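Local atomic coordinates of flavin-dependent monooxygenase, oxygenase subunit HsaA (PDB entry 3AFF), a protein that probably catalyses, as the oxygenase component of a two-component flavin-dependent monooxygenase, the ortho-hydroxylation of the phenolic secosteroid 3-HSA during cholesterol breakdown. Residues A[53-58]-A[222-227]; A[32-37]-A[181-186]; A[240-245]-A[295-300]; A[149-154]-A[174-179]. All coordinates share one frame; numbering follows the deposited sequence.

Contact 1. Residues A[53-58]-A[222-227]; sequences LQPQQW and ATNSAP
A short 3-10 turn, residues 56-58, in the loop that joins helices 38-47 and 65-76 of the acyl-CoA dehydrogenase-like N-terminal domain presents Pro-55 and Gln-57 to Asn-224, in the long loop leading to helix 233-259. The turn is closed by the backbone bond from Trp-58 N to Pro-55 O. Across the contact, Gln-57 NE2 donates to Asn-224 OD1 at 2.8 Å, nearly straight at 171°. The acceptor lies in the amide plane of Gln-57, but relative to the Asn-224 carbonyl plane the donor is tilted, and the two amide planes stand 56° apart. Gln-57 CG sits between its backbone N and carbonyl carbon (chi1 63°), and the extended chain beyond it carries the amide across the Asn-224 side chain at about a right angle. Gln-57 OE1 is taken by Gln-101, which also bonds Thr-223 OG1. Asn-224 ND2 is given to Ala-97 O and to Gln-104 OE1, so both ends of this buried amide are satisfied and its rotation is fixed. Pro-55 packs its ring carbons against the same amide, with CB 3.1 Å from Asn-224 OD1. A water completes the grip on that oxygen: it donates to Asn-224 OD1 at 2.7 Å and accepts from Gln-57 N at 3.2 Å.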
loop_
_atom_site.group_PDB
_atom_site.type_symbol
_atom_site.label_atom_id
_atom_site.label_comp_id
_atom_site.label_asym_id
_atom_site.label_seq_id
_atom_site.Cartn_x
_atom_site.Cartn_y
_atom_site.Cartn_z
ATOM N N LEU A 53 30.568 11.621 37.239
ATOM C CA LEU A 53 29.206 11.951 37.633
ATOM C C LEU A 53 29.042 12.184 39.128
ATOM O O LEU A 53 27.944 12.460 39.599
ATOM C CB LEU A 53 28.291 10.799 37.184
ATOM C CG LEU A 53 27.987 10.765 35.676
ATOM C CD1 LEU A 53 27.161 9.500 35.421
ATOM C CD2 LEU A 53 27.099 11.991 35.343
ATOM N N GLN A 54 30.149 12.099 39.857
ATOM C CA GLN A 54 30.221 12.416 41.302
ATOM C C GLN A 54 30.085 13.944 41.583
ATOM O O GLN A 54 30.543 14.747 40.785
ATOM C CB GLN A 54 31.517 11.866 41.841
ATOM C CG GLN A 54 31.707 12.094 43.362
ATOM C CD GLN A 54 32.922 11.402 43.870
ATOM O OE1 GLN A 54 33.954 11.360 43.193
ATOM N NE2 GLN A 54 32.838 10.860 45.097
ATOM N N PRO A 55 29.403 14.347 42.667
ATOM C CA PRO A 55 29.284 15.784 42.938
ATOM C C PRO A 55 30.606 16.517 43.246
ATOM O O PRO A 55 31.604 15.921 43.713
ATOM C CB PRO A 55 28.273 15.847 44.102
ATOM C CG PRO A 55 27.584 14.489 44.038
ATOM C CD PRO A 55 28.582 13.546 43.600
ATOM N N GLN A 56 30.629 17.796 42.874
ATOM C CA GLN A 56 31.795 18.651 43.127
ATOM C C GLN A 56 32.166 18.743 44.628
ATOM O O GLN A 56 33.375 18.776 44.953
ATOM C CB GLN A 56 31.712 20.040 42.428
ATOM C CG GLN A 56 30.847 21.060 43.146
ATOM C CD GLN A 56 31.514 21.679 44.433
ATOM O OE1 GLN A 56 32.748 21.625 44.601
ATOM N NE2 GLN A 56 30.683 22.269 45.327
ATOM N N GLN A 57 31.186 18.738 45.536
ATOM C CA GLN A 57 31.540 18.770 46.990
ATOM C C GLN A 57 32.391 17.583 47.412
ATOM O O GLN A 57 33.085 17.636 48.414
ATOM C CB GLN A 57 30.327 18.854 47.903
ATOM C CG GLN A 57 29.388 17.626 47.791
ATOM C CD GLN A 57 28.396 17.548 48.947
ATOM O OE1 GLN A 57 28.761 17.669 50.124
ATOM N NE2 GLN A 57 27.134 17.397 48.616
ATOM N N TRP A 58 32.384 16.519 46.609
ATOM C CA TRP A 58 33.171 15.350 46.911
ATOM C C TRP A 58 34.418 15.257 46.064
ATOM O O TRP A 58 35.089 14.222 46.081
ATOM C CB TRP A 58 32.278 14.082 46.778
ATOM C CG TRP A 58 31.088 14.099 47.742
ATOM C CD1 TRP A 58 29.762 14.135 47.410
ATOM C CD2 TRP A 58 31.136 14.076 49.174
ATOM N NE1 TRP A 58 28.985 14.153 48.519
ATOM C CE2 TRP A 58 29.796 14.083 49.631
ATOM C CE3 TRP A 58 32.183 14.040 50.124
ATOM C CZ2 TRP A 58 29.467 14.116 50.996
ATOM C CZ3 TRP A 58 31.838 14.024 51.493
ATOM C CH2 TRP A 58 30.502 14.068 51.900
ATOM N N ALA A 222 19.249 19.035 47.759
ATOM C CA ALA A 222 19.425 20.191 48.637
ATOM C C ALA A 222 20.901 20.596 48.736
ATOM O O ALA A 222 21.198 21.775 48.993
ATOM C CB ALA A 222 18.834 19.884 50.032
ATOM N N THR A 223 21.823 19.654 48.495
ATOM C CA THR A 223 23.279 19.921 48.569
ATOM C C THR A 223 24.023 19.693 47.225
ATOM O O THR A 223 25.172 20.109 47.088
ATOM C CB THR A 223 23.946 19.071 49.707
ATOM O OG1 THR A 223 23.514 17.682 49.632
ATOM C CG2 THR A 223 23.582 19.634 51.114
ATOM N N ASN A 224 23.371 19.053 46.250
ATOM C CA ASN A 224 23.936 18.814 44.912
ATOM C C ASN A 224 23.047 19.399 43.834
ATOM O O ASN A 224 22.079 18.776 43.356
ATOM C CB ASN A 224 24.184 17.329 44.657
ATOM C CG ASN A 224 25.087 16.737 45.676
ATOM O OD1 ASN A 224 26.162 17.280 45.940
ATOM N ND2 ASN A 224 24.671 15.601 46.275
ATOM N N SER A 225 23.399 20.624 43.464
ATOM C CA SER A 225 22.551 21.495 42.668
ATOM C C SER A 225 22.842 21.387 41.152
ATOM O O SER A 225 22.115 21.959 40.347
ATOM C CB SER A 225 22.675 22.980 43.202
ATOM O OG SER A 225 23.972 23.519 42.882
ATOM N N ALA A 226 23.895 20.676 40.759
ATOM C CA ALA A 226 24.274 20.574 39.356
ATOM C C ALA A 226 23.081 20.006 38.544
ATOM O O ALA A 226 22.330 19.143 39.030
ATOM C CB ALA A 226 25.550 19.691 39.157
ATOM N N PRO A 227 22.877 20.528 37.326
ATOM C CA PRO A 227 21.743 20.107 36.477
ATOM C C PRO A 227 21.726 18.576 36.189
ATOM O O PRO A 227 20.645 18.007 36.049
ATOM C CB PRO A 227 21.953 20.925 35.182
ATOM C CG PRO A 227 23.383 21.466 35.253
ATOM C CD PRO A 227 23.679 21.603 36.719
HETATM O O HOH W 1 28.064 19.102 45.189
#

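Contact 2. Residues A[32-37]-A[181-186]; sequences DLRRLP and VWYVVG
Arg-34 sends its side chain to Tyr-183 and Trp-182 with CG beside its own backbone N, CD extended, and a bend at chi3 of -55° that lays the guanidinium over the tyrosine ring. Tyr-183 CG also lies beside its own backbone N, which brings the far end of the ring back to the arginine. The two planes are 19° apart. Tyr-183 CE1 lies over the centre of the guanidinium, 3.3 Å from Arg-34 CZ, while Arg-34 NH1 sits over the tyrosine ring toward its rim. Tyr-183 OH approaches Arg-34 NH2 over the guanidinium face, where the angle is too poor for a hydrogen bond. The N-H groups point along the guanidinium plane instead: at that edge Arg-34 NH1 donates to Trp-182 O at 3.1 Å and 158°, meeting the carbonyl from above its plane. Arg-34 NH2 forms a salt bridge with Asp-180.

Arg-34, with positive phi, is the first residue beyond helix 9-33; Trp-182 centres an inverse gamma turn in the loop between strands 177-179 and 193-198. The indole, held by a bond from its NE1 to Leu-187 O, meets Trp-141, an FMN-binding residue by similarity, edge-to-face. The second subunit touches the same loop, with Asn-351 of that subunit packing on Tyr-183.

One cationic group is thus salt-bridged to Asp-180, bonded in its plane to the Trp-182 carbonyl and faced by an aromatic ring, partners that probably offset its positive charge and limit its rotation.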
loop_
_atom_site.group_PDB
_atom_site.type_symbol
_atom_site.label_atom_id
_atom_site.label_comp_id
_atom_site.label_asym_id
_atom_site.label_seq_id
_atom_site.Cartn_x
_atom_site.Cartn_y
_atom_site.Cartn_z
ATOM N N ASP A 32 38.628 -14.602 32.183
ATOM C CA ASP A 32 39.156 -15.705 33.001
ATOM C C ASP A 32 39.059 -15.455 34.504
ATOM O O ASP A 32 38.782 -16.391 35.275
ATOM C CB ASP A 32 40.616 -16.021 32.594
ATOM C CG ASP A 32 40.721 -16.648 31.187
ATOM O OD1 ASP A 32 39.662 -17.021 30.597
ATOM O OD2 ASP A 32 41.871 -16.756 30.669
ATOM N N LEU A 33 39.289 -14.196 34.904
ATOM C CA LEU A 33 39.152 -13.772 36.292
ATOM C C LEU A 33 37.697 -13.823 36.754
ATOM O O LEU A 33 37.424 -14.145 37.923
ATOM C CB LEU A 33 39.696 -12.338 36.484
ATOM C CG LEU A 33 40.686 -12.015 37.630
ATOM C CD1 LEU A 33 40.614 -10.548 38.050
ATOM C CD2 LEU A 33 40.580 -12.932 38.845
ATOM N N ARG A 34 36.771 -13.515 35.842
ATOM C CA ARG A 34 35.322 -13.476 36.132
ATOM C C ARG A 34 34.929 -12.252 36.944
ATOM O O ARG A 34 33.900 -12.265 37.640
ATOM C CB ARG A 34 34.805 -14.773 36.810
ATOM C CG ARG A 34 35.063 -16.083 35.966
ATOM C CD ARG A 34 34.549 -17.380 36.635
ATOM N NE ARG A 34 35.102 -17.558 37.989
ATOM C CZ ARG A 34 34.482 -17.260 39.139
ATOM N NH1 ARG A 34 33.241 -16.773 39.163
ATOM N NH2 ARG A 34 35.116 -17.455 40.287
ATOM N N ARG A 35 35.753 -11.215 36.851
ATOM C CA ARG A 35 35.583 -9.969 37.570
ATOM C C ARG A 35 36.701 -9.089 37.032
ATOM O O ARG A 35 37.647 -9.609 36.472
ATOM C CB ARG A 35 35.696 -10.185 39.079
ATOM C CG ARG A 35 37.094 -10.138 39.579
ATOM C CD ARG A 35 37.207 -10.345 41.051
ATOM N NE ARG A 35 38.617 -10.377 41.426
ATOM C CZ ARG A 35 39.270 -11.467 41.858
ATOM N NH1 ARG A 35 38.636 -12.645 42.028
ATOM N NH2 ARG A 35 40.569 -11.370 42.159
ATOM N N LEU A 36 36.593 -7.768 37.146
ATOM C CA LEU A 36 37.636 -6.875 36.656
ATOM C C LEU A 36 38.954 -6.987 37.436
ATOM O O LEU A 36 38.956 -7.029 38.679
ATOM C CB LEU A 36 37.135 -5.426 36.631
ATOM C CG LEU A 36 36.596 -4.785 35.331
ATOM C CD1 LEU A 36 35.822 -5.741 34.411
ATOM C CD2 LEU A 36 35.851 -3.468 35.590
ATOM N N PRO A 37 40.098 -7.024 36.701
ATOM C CA PRO A 37 41.404 -7.031 37.350
ATOM C C PRO A 37 41.595 -5.750 38.163
ATOM O O PRO A 37 41.160 -4.692 37.731
ATOM C CB PRO A 37 42.403 -7.094 36.153
ATOM C CG PRO A 37 41.551 -7.653 34.988
ATOM C CD PRO A 37 40.204 -7.053 35.223
ATOM N N VAL A 181 28.860 -16.672 42.325
ATOM C CA VAL A 181 27.999 -17.553 41.537
ATOM C C VAL A 181 28.109 -17.269 40.002
ATOM O O VAL A 181 27.344 -17.813 39.240
ATOM C CB VAL A 181 26.494 -17.446 41.968
ATOM C CG1 VAL A 181 26.318 -17.810 43.409
ATOM C CG2 VAL A 181 25.963 -16.033 41.730
ATOM N N TRP A 182 29.057 -16.413 39.597
ATOM C CA TRP A 182 29.115 -15.829 38.259
ATOM C C TRP A 182 29.882 -16.723 37.239
ATOM O O TRP A 182 31.043 -16.500 36.941
ATOM C CB TRP A 182 29.748 -14.426 38.319
ATOM C CG TRP A 182 29.460 -13.617 37.039
ATOM C CD1 TRP A 182 30.359 -13.154 36.147
ATOM C CD2 TRP A 182 28.186 -13.249 36.558
ATOM N NE1 TRP A 182 29.738 -12.522 35.132
ATOM C CE2 TRP A 182 28.386 -12.533 35.384
ATOM C CE3 TRP A 182 26.881 -13.429 37.030
ATOM C CZ2 TRP A 182 27.326 -12.054 34.621
ATOM C CZ3 TRP A 182 25.834 -12.916 36.298
ATOM C CH2 TRP A 182 26.053 -12.260 35.111
ATOM N N TYR A 183 29.218 -17.765 36.769
ATOM C CA TYR A 183 29.810 -18.745 35.797
ATOM C C TYR A 183 28.781 -18.753 34.677
ATOM O O TYR A 183 27.788 -19.429 34.796
ATOM C CB TYR A 183 29.969 -20.146 36.431
ATOM C CG TYR A 183 30.880 -20.168 37.621
ATOM C CD1 TYR A 183 32.261 -20.209 37.452
ATOM C CD2 TYR A 183 30.361 -20.103 38.935
ATOM C CE1 TYR A 183 33.119 -20.209 38.556
ATOM C CE2 TYR A 183 31.209 -20.083 40.049
ATOM C CZ TYR A 183 32.593 -20.152 39.843
ATOM O OH TYR A 183 33.467 -20.153 40.912
ATOM N N VAL A 184 29.036 -17.971 33.621
ATOM C CA VAL A 184 28.015 -17.550 32.659
ATOM C C VAL A 184 28.557 -17.536 31.217
ATOM O O VAL A 184 29.787 -17.533 31.005
ATOM C CB VAL A 184 27.414 -16.159 33.025
ATOM C CG1 VAL A 184 26.704 -16.209 34.421
ATOM C CG2 VAL A 184 28.498 -15.120 33.005
ATOM N N VAL A 185 27.641 -17.528 30.243
ATOM C CA VAL A 185 27.992 -17.558 28.777
ATOM C C VAL A 185 28.566 -16.240 28.253
ATOM O O VAL A 185 29.441 -16.259 27.371
ATOM C CB VAL A 185 26.786 -18.116 27.904
ATOM C CG1 VAL A 185 25.476 -17.407 28.238
ATOM C CG2 VAL A 185 27.049 -17.997 26.380
ATOM N N GLY A 186 28.177 -15.094 28.829
ATOM C CA GLY A 186 28.707 -13.784 28.364
ATOM C C GLY A 186 28.806 -12.776 29.483
ATOM O O GLY A 186 28.228 -12.988 30.588
#

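Contact 3. Residues A[240-245]-A[295-300]; sequences TISAPI and RQLIGN
This is a buried, apolar helix-helix contact in the C-terminal helical domain of the acyl-CoA dehydrogenase fold, where helix 286-309 rests Leu-297 on the backbone of helix 233-259. With CG anti to the leucine's backbone N (chi1 -167°) the branch is directed at that helix, and chi2 (65°) sets the two methyls against it. Leu-297 CD2 sits at the peptide link between Ser-242 and Ala-243, 3.6 Å from Ala-243 N and 3.7 Å from Ser-242 C. Its other methyl, Leu-297 CD1, lies 3.8 Å from Ser-242 CB. Ala-243 CB makes a looser contact with Leu-297 CD2 at 4.2 Å. The small side chains of Ser-242 and Ala-243 let the leucine come right up to the main chain, although the nearest CA atoms, those of Ala-243 and Leu-297, remain 7.6 Å apart.

Helix 233-259 is kinked close by, since Pro-244 N has no bond to the preceding turn. Neighbouring helices pack alongside: Gln-326 of helix 316-342 touches Leu-297, and Thr-72 of helix 65-76 touches Ala-243. The Ser-242 side chain lies about 6 Å from that of Ala-369, an FMN-binding residue by similarity.

The Ser-242 side chain meets the leucine through CB. Its OG, beside the backbone N (chi1 -59°), has weak hydrogen bonds with Pro-238 O, one turn back in its own helix, and with Gln-326 and Thr-330. The serine therefore divides its chemistry: van der Waals contact with helix 286-309, and a set of weak polar links that include helix 316-342.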
loop_
_atom_site.group_PDB
_atom_site.type_symbol
_atom_site.label_atom_id
_atom_site.label_comp_id
_atom_site.label_asym_id
_atom_site.label_seq_id
_atom_site.Cartn_x
_atom_site.Cartn_y
_atom_site.Cartn_z
ATOM N N THR A 240 22.459 3.335 31.120
ATOM C CA THR A 240 23.639 2.713 31.758
ATOM C C THR A 240 24.041 1.402 31.130
ATOM O O THR A 240 25.246 1.112 31.037
ATOM C CB THR A 240 23.400 2.477 33.343
ATOM O OG1 THR A 240 24.519 1.894 33.991
ATOM C CG2 THR A 240 22.203 1.505 33.620
ATOM N N ILE A 241 23.021 0.634 30.728
ATOM C CA ILE A 241 23.092 -0.696 30.097
ATOM C C ILE A 241 23.230 -0.587 28.538
ATOM O O ILE A 241 24.075 -1.238 27.942
ATOM C CB ILE A 241 21.728 -1.495 30.499
ATOM C CG1 ILE A 241 21.809 -1.937 31.940
ATOM C CG2 ILE A 241 21.469 -2.766 29.707
ATOM C CD1 ILE A 241 23.202 -1.965 32.488
ATOM N N SER A 242 22.389 0.246 27.930
ATOM C CA SER A 242 22.354 0.369 26.488
ATOM C C SER A 242 23.646 0.962 25.920
ATOM O O SER A 242 24.079 0.522 24.840
ATOM C CB SER A 242 21.174 1.192 26.036
ATOM O OG SER A 242 19.946 0.586 26.475
ATOM N N ALA A 243 24.229 1.968 26.592
ATOM C CA ALA A 243 25.470 2.512 26.096
ATOM C C ALA A 243 26.640 1.527 25.932
ATOM O O ALA A 243 27.282 1.522 24.867
ATOM C CB ALA A 243 25.862 3.740 26.805
ATOM N N PRO A 244 26.990 0.731 26.966
ATOM C CA PRO A 244 28.042 -0.197 26.699
ATOM C C PRO A 244 27.655 -1.305 25.698
ATOM O O PRO A 244 28.539 -1.846 25.027
ATOM C CB PRO A 244 28.370 -0.747 28.099
ATOM C CG PRO A 244 27.116 -0.595 28.834
ATOM C CD PRO A 244 26.638 0.718 28.396
ATOM N N ILE A 245 26.370 -1.655 25.606
ATOM C CA ILE A 245 25.946 -2.643 24.596
ATOM C C ILE A 245 26.222 -2.020 23.233
ATOM O O ILE A 245 26.763 -2.684 22.348
ATOM C CB ILE A 245 24.436 -3.047 24.741
ATOM C CG1 ILE A 245 24.246 -3.963 25.977
ATOM C CG2 ILE A 245 23.911 -3.732 23.499
ATOM C CD1 ILE A 245 22.816 -4.038 26.406
ATOM N N ARG A 295 23.873 7.594 17.732
ATOM C CA ARG A 295 23.349 8.972 17.647
ATOM C C ARG A 295 21.994 9.062 18.309
ATOM O O ARG A 295 21.691 10.019 18.983
ATOM C CB ARG A 295 23.099 9.407 16.204
ATOM C CG ARG A 295 24.290 9.667 15.296
ATOM C CD ARG A 295 23.726 10.058 13.867
ATOM N NE ARG A 295 24.214 9.104 12.858
ATOM C CZ ARG A 295 25.481 9.060 12.436
ATOM N NH1 ARG A 295 26.391 9.937 12.893
ATOM N NH2 ARG A 295 25.850 8.150 11.554
ATOM N N GLN A 296 21.139 8.083 18.008
ATOM C CA GLN A 296 19.789 8.028 18.569
ATOM C C GLN A 296 19.823 7.927 20.123
ATOM O O GLN A 296 19.186 8.768 20.811
ATOM C CB GLN A 296 19.046 6.847 17.933
ATOM C CG GLN A 296 17.606 6.582 18.396
ATOM C CD GLN A 296 17.043 5.268 17.755
ATOM O OE1 GLN A 296 17.701 4.185 17.767
ATOM N NE2 GLN A 296 15.851 5.383 17.128
ATOM N N LEU A 297 20.587 6.980 20.679
ATOM C CA LEU A 297 20.654 6.819 22.175
ATOM C C LEU A 297 21.199 8.055 22.928
ATOM O O LEU A 297 20.630 8.509 23.911
ATOM C CB LEU A 297 21.553 5.636 22.533
ATOM C CG LEU A 297 21.565 5.056 23.978
ATOM C CD1 LEU A 297 20.212 4.453 24.302
ATOM C CD2 LEU A 297 22.647 4.027 24.099
ATOM N N ILE A 298 22.340 8.559 22.464
ATOM C CA ILE A 298 23.041 9.650 23.113
ATOM C C ILE A 298 22.326 10.950 22.813
ATOM O O ILE A 298 22.393 11.919 23.582
ATOM C CB ILE A 298 24.523 9.660 22.630
ATOM C CG1 ILE A 298 25.430 10.320 23.668
ATOM C CG2 ILE A 298 24.658 10.258 21.152
ATOM C CD1 ILE A 298 25.337 9.744 25.044
ATOM N N GLY A 299 21.604 10.969 21.683
ATOM C CA GLY A 299 20.739 12.081 21.354
ATOM C C GLY A 299 19.655 12.420 22.355
ATOM O O GLY A 299 19.377 13.602 22.585
ATOM N N ASN A 300 18.965 11.407 22.891
ATOM C CA ASN A 300 17.947 11.659 23.897
ATOM C C ASN A 300 18.574 12.163 25.203
ATOM O O ASN A 300 17.994 12.985 25.876
ATOM C CB ASN A 300 17.218 10.331 24.152
ATOM C CG ASN A 300 16.504 9.868 22.931
ATOM O OD1 ASN A 300 16.528 8.691 22.543
ATOM N ND2 ASN A 300 15.865 10.799 22.306
#

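Contact 4. Residues A[149-154]-A[174-179]; sequences SWTFVG and SEYEIK
The ring of Tyr-176 takes the methyl of Thr-151 on one face: Thr-151 CG2 lies 3.9 Å from the ring centroid, 27° off the normal, in a CH-pi contact. The methyl is displaced toward the rim and comes nearest to Tyr-176 CE2, at 3.5 Å. Thr-151 CB follows it at the phenol end, 3.7 Å from Tyr-176 OH. Beyond the ring, the hydroxyl abuts the main chain of strand 150-159, with Tyr-176 OH 3.4 Å from Trp-150 C. A chi1 of 53° tucks Tyr-176 CG in over its own main chain and swings the ring from the chain just before strand 177-179 over to Thr-151.

The threonine is used on two sides. With OG1 anti to the backbone N (chi1 -160°), its hydroxyl is hydrogen-bonded to Ser-117 OG on strand 116-119, while its methyl is given to the tyrosine. Leu-195 of strand 193-198 touches both Thr-151 and Tyr-176, and Val-197 adds to the packing of the ring.

Backbones stay well separated, 9.0 Å between the CA atoms of Thr-151 and Tyr-176, so these segments meet through side chains and are not paired strands. The buried ring packs between strands 150-159 and 193-198 of the beta domain found in the middle of acyl-CoA dehydrogenase-like chains, and the Thr-151 side chain is about 4 Å from that of Ser-142, part of the FMN site by similarity.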
loop_
_atom_site.group_PDB
_atom_site.type_symbol
_atom_site.label_atom_id
_atom_site.label_comp_id
_atom_site.label_asym_id
_atom_site.label_seq_id
_atom_site.Cartn_x
_atom_site.Cartn_y
_atom_site.Cartn_z
ATOM N N SER A 149 32.577 -0.931 48.317
ATOM C CA SER A 149 32.475 -1.227 49.736
ATOM C C SER A 149 31.094 -0.876 50.385
ATOM O O SER A 149 30.906 -0.924 51.599
ATOM C CB SER A 149 33.712 -0.671 50.468
ATOM O OG SER A 149 33.867 0.686 50.148
ATOM N N TRP A 150 30.144 -0.536 49.524
ATOM C CA TRP A 150 28.762 -0.304 49.870
ATOM C C TRP A 150 27.928 -0.818 48.676
ATOM O O TRP A 150 28.459 -0.994 47.565
ATOM C CB TRP A 150 28.531 1.194 49.913
ATOM C CG TRP A 150 29.099 1.952 51.126
ATOM C CD1 TRP A 150 30.388 2.443 51.271
ATOM C CD2 TRP A 150 28.374 2.345 52.299
ATOM N NE1 TRP A 150 30.494 3.075 52.487
ATOM C CE2 TRP A 150 29.286 3.020 53.148
ATOM C CE3 TRP A 150 27.044 2.184 52.726
ATOM C CZ2 TRP A 150 28.901 3.569 54.401
ATOM C CZ3 TRP A 150 26.667 2.705 53.963
ATOM C CH2 TRP A 150 27.601 3.426 54.788
ATOM N N THR A 151 26.621 -1.005 48.895
ATOM C CA THR A 151 25.749 -1.422 47.825
ATOM C C THR A 151 24.384 -0.800 47.972
ATOM O O THR A 151 23.912 -0.566 49.092
ATOM C CB THR A 151 25.608 -2.993 47.764
ATOM O OG1 THR A 151 25.161 -3.346 46.473
ATOM C CG2 THR A 151 24.609 -3.587 48.877
ATOM N N PHE A 152 23.712 -0.625 46.838
ATOM C CA PHE A 152 22.236 -0.453 46.832
ATOM C C PHE A 152 21.517 -1.775 46.635
ATOM O O PHE A 152 21.958 -2.596 45.867
ATOM C CB PHE A 152 21.786 0.448 45.677
ATOM C CG PHE A 152 22.411 1.841 45.683
ATOM C CD1 PHE A 152 22.296 2.674 46.804
ATOM C CD2 PHE A 152 23.072 2.315 44.557
ATOM C CE1 PHE A 152 22.809 4.000 46.794
ATOM C CE2 PHE A 152 23.623 3.652 44.566
ATOM C CZ PHE A 152 23.464 4.470 45.665
ATOM N N VAL A 153 20.385 -1.969 47.297
ATOM C CA VAL A 153 19.545 -3.141 47.007
ATOM C C VAL A 153 18.154 -2.540 46.925
ATOM O O VAL A 153 17.800 -1.650 47.711
ATOM C CB VAL A 153 19.596 -4.278 48.146
ATOM C CG1 VAL A 153 20.896 -5.019 48.072
ATOM C CG2 VAL A 153 19.350 -3.686 49.527
ATOM N N GLY A 154 17.380 -3.008 45.962
ATOM C CA GLY A 154 16.052 -2.527 45.780
ATOM C C GLY A 154 14.954 -3.409 46.354
ATOM O O GLY A 154 15.097 -4.611 46.410
ATOM N N SER A 174 30.415 -4.537 55.298
ATOM C CA SER A 174 30.421 -5.317 56.537
ATOM C C SER A 174 29.087 -5.978 56.863
ATOM O O SER A 174 29.053 -6.948 57.628
ATOM C CB SER A 174 30.830 -4.427 57.721
ATOM O OG SER A 174 29.923 -3.330 57.897
ATOM N N GLU A 175 27.995 -5.464 56.289
ATOM C CA GLU A 175 26.650 -5.989 56.550
ATOM C C GLU A 175 26.024 -6.942 55.532
ATOM O O GLU A 175 24.904 -7.401 55.768
ATOM C CB GLU A 175 25.710 -4.844 56.908
ATOM C CG GLU A 175 26.137 -4.294 58.274
ATOM C CD GLU A 175 25.588 -2.959 58.598
ATOM O OE1 GLU A 175 24.805 -2.419 57.828
ATOM O OE2 GLU A 175 25.961 -2.417 59.658
ATOM N N TYR A 176 26.719 -7.247 54.429
ATOM C CA TYR A 176 26.260 -8.345 53.495
ATOM C C TYR A 176 27.424 -9.263 53.114
ATOM O O TYR A 176 28.566 -8.923 53.370
ATOM C CB TYR A 176 25.603 -7.839 52.184
ATOM C CG TYR A 176 26.435 -6.854 51.439
ATOM C CD1 TYR A 176 27.233 -7.249 50.334
ATOM C CD2 TYR A 176 26.408 -5.482 51.785
ATOM C CE1 TYR A 176 28.003 -6.277 49.613
ATOM C CE2 TYR A 176 27.169 -4.543 51.098
ATOM C CZ TYR A 176 27.970 -4.943 50.028
ATOM O OH TYR A 176 28.748 -4.004 49.362
ATOM N N GLU A 177 27.084 -10.370 52.443
ATOM C CA GLU A 177 28.002 -11.416 52.020
ATOM C C GLU A 177 27.882 -11.433 50.480
ATOM O O GLU A 177 26.753 -11.335 49.915
ATOM C CB GLU A 177 27.543 -12.754 52.628
ATOM C CG GLU A 177 28.528 -13.943 52.376
ATOM C CD GLU A 177 27.890 -15.388 52.414
ATOM O OE1 GLU A 177 26.881 -15.604 53.172
ATOM O OE2 GLU A 177 28.405 -16.289 51.679
ATOM N N ILE A 178 29.021 -11.493 49.805
ATOM C CA ILE A 178 29.021 -11.720 48.359
ATOM C C ILE A 178 29.162 -13.208 48.088
ATOM O O ILE A 178 30.185 -13.793 48.443
ATOM C CB ILE A 178 30.148 -10.949 47.681
ATOM C CG1 ILE A 178 29.906 -9.427 47.926
ATOM C CG2 ILE A 178 30.233 -11.377 46.178
ATOM C CD1 ILE A 178 30.991 -8.531 47.299
ATOM N N LYS A 179 28.126 -13.824 47.534
ATOM C CA LYS A 179 28.225 -15.220 47.113
ATOM C C LYS A 179 28.733 -15.240 45.681
ATOM O O LYS A 179 28.082 -14.649 44.808
ATOM C CB LYS A 179 26.845 -15.915 47.223
ATOM C CG LYS A 179 26.831 -17.365 46.826
ATOM C CD LYS A 179 25.447 -18.064 47.100
ATOM C CE LYS A 179 25.429 -19.541 46.571
ATOM N NZ LYS A 179 26.744 -20.331 46.820
#

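Overall arrangement
The contacts are spread through one acyl-CoA dehydrogenase-like subunit. Contacts 1 and 2 lie on opposite sides of the chain's centre, their centres 33 Å apart, and both tie segments early in the chain to later loops; their segments alternate in sequence. Contact 4 is nested within the loops closed by both, and it adjoins contact 2 in sequence, although their centres are 19 Å apart. Contact 3, in the helical domain, lies across the chain's centre from contact 4, 28 Å away. Side chains of contacts 2 and 4 come within about 4 Å of those of Trp-141 and Ser-142, and one of contact 3 within about 6 Å of Ala-369, all FMN-binding by similarity; contact 1 lies away from this site.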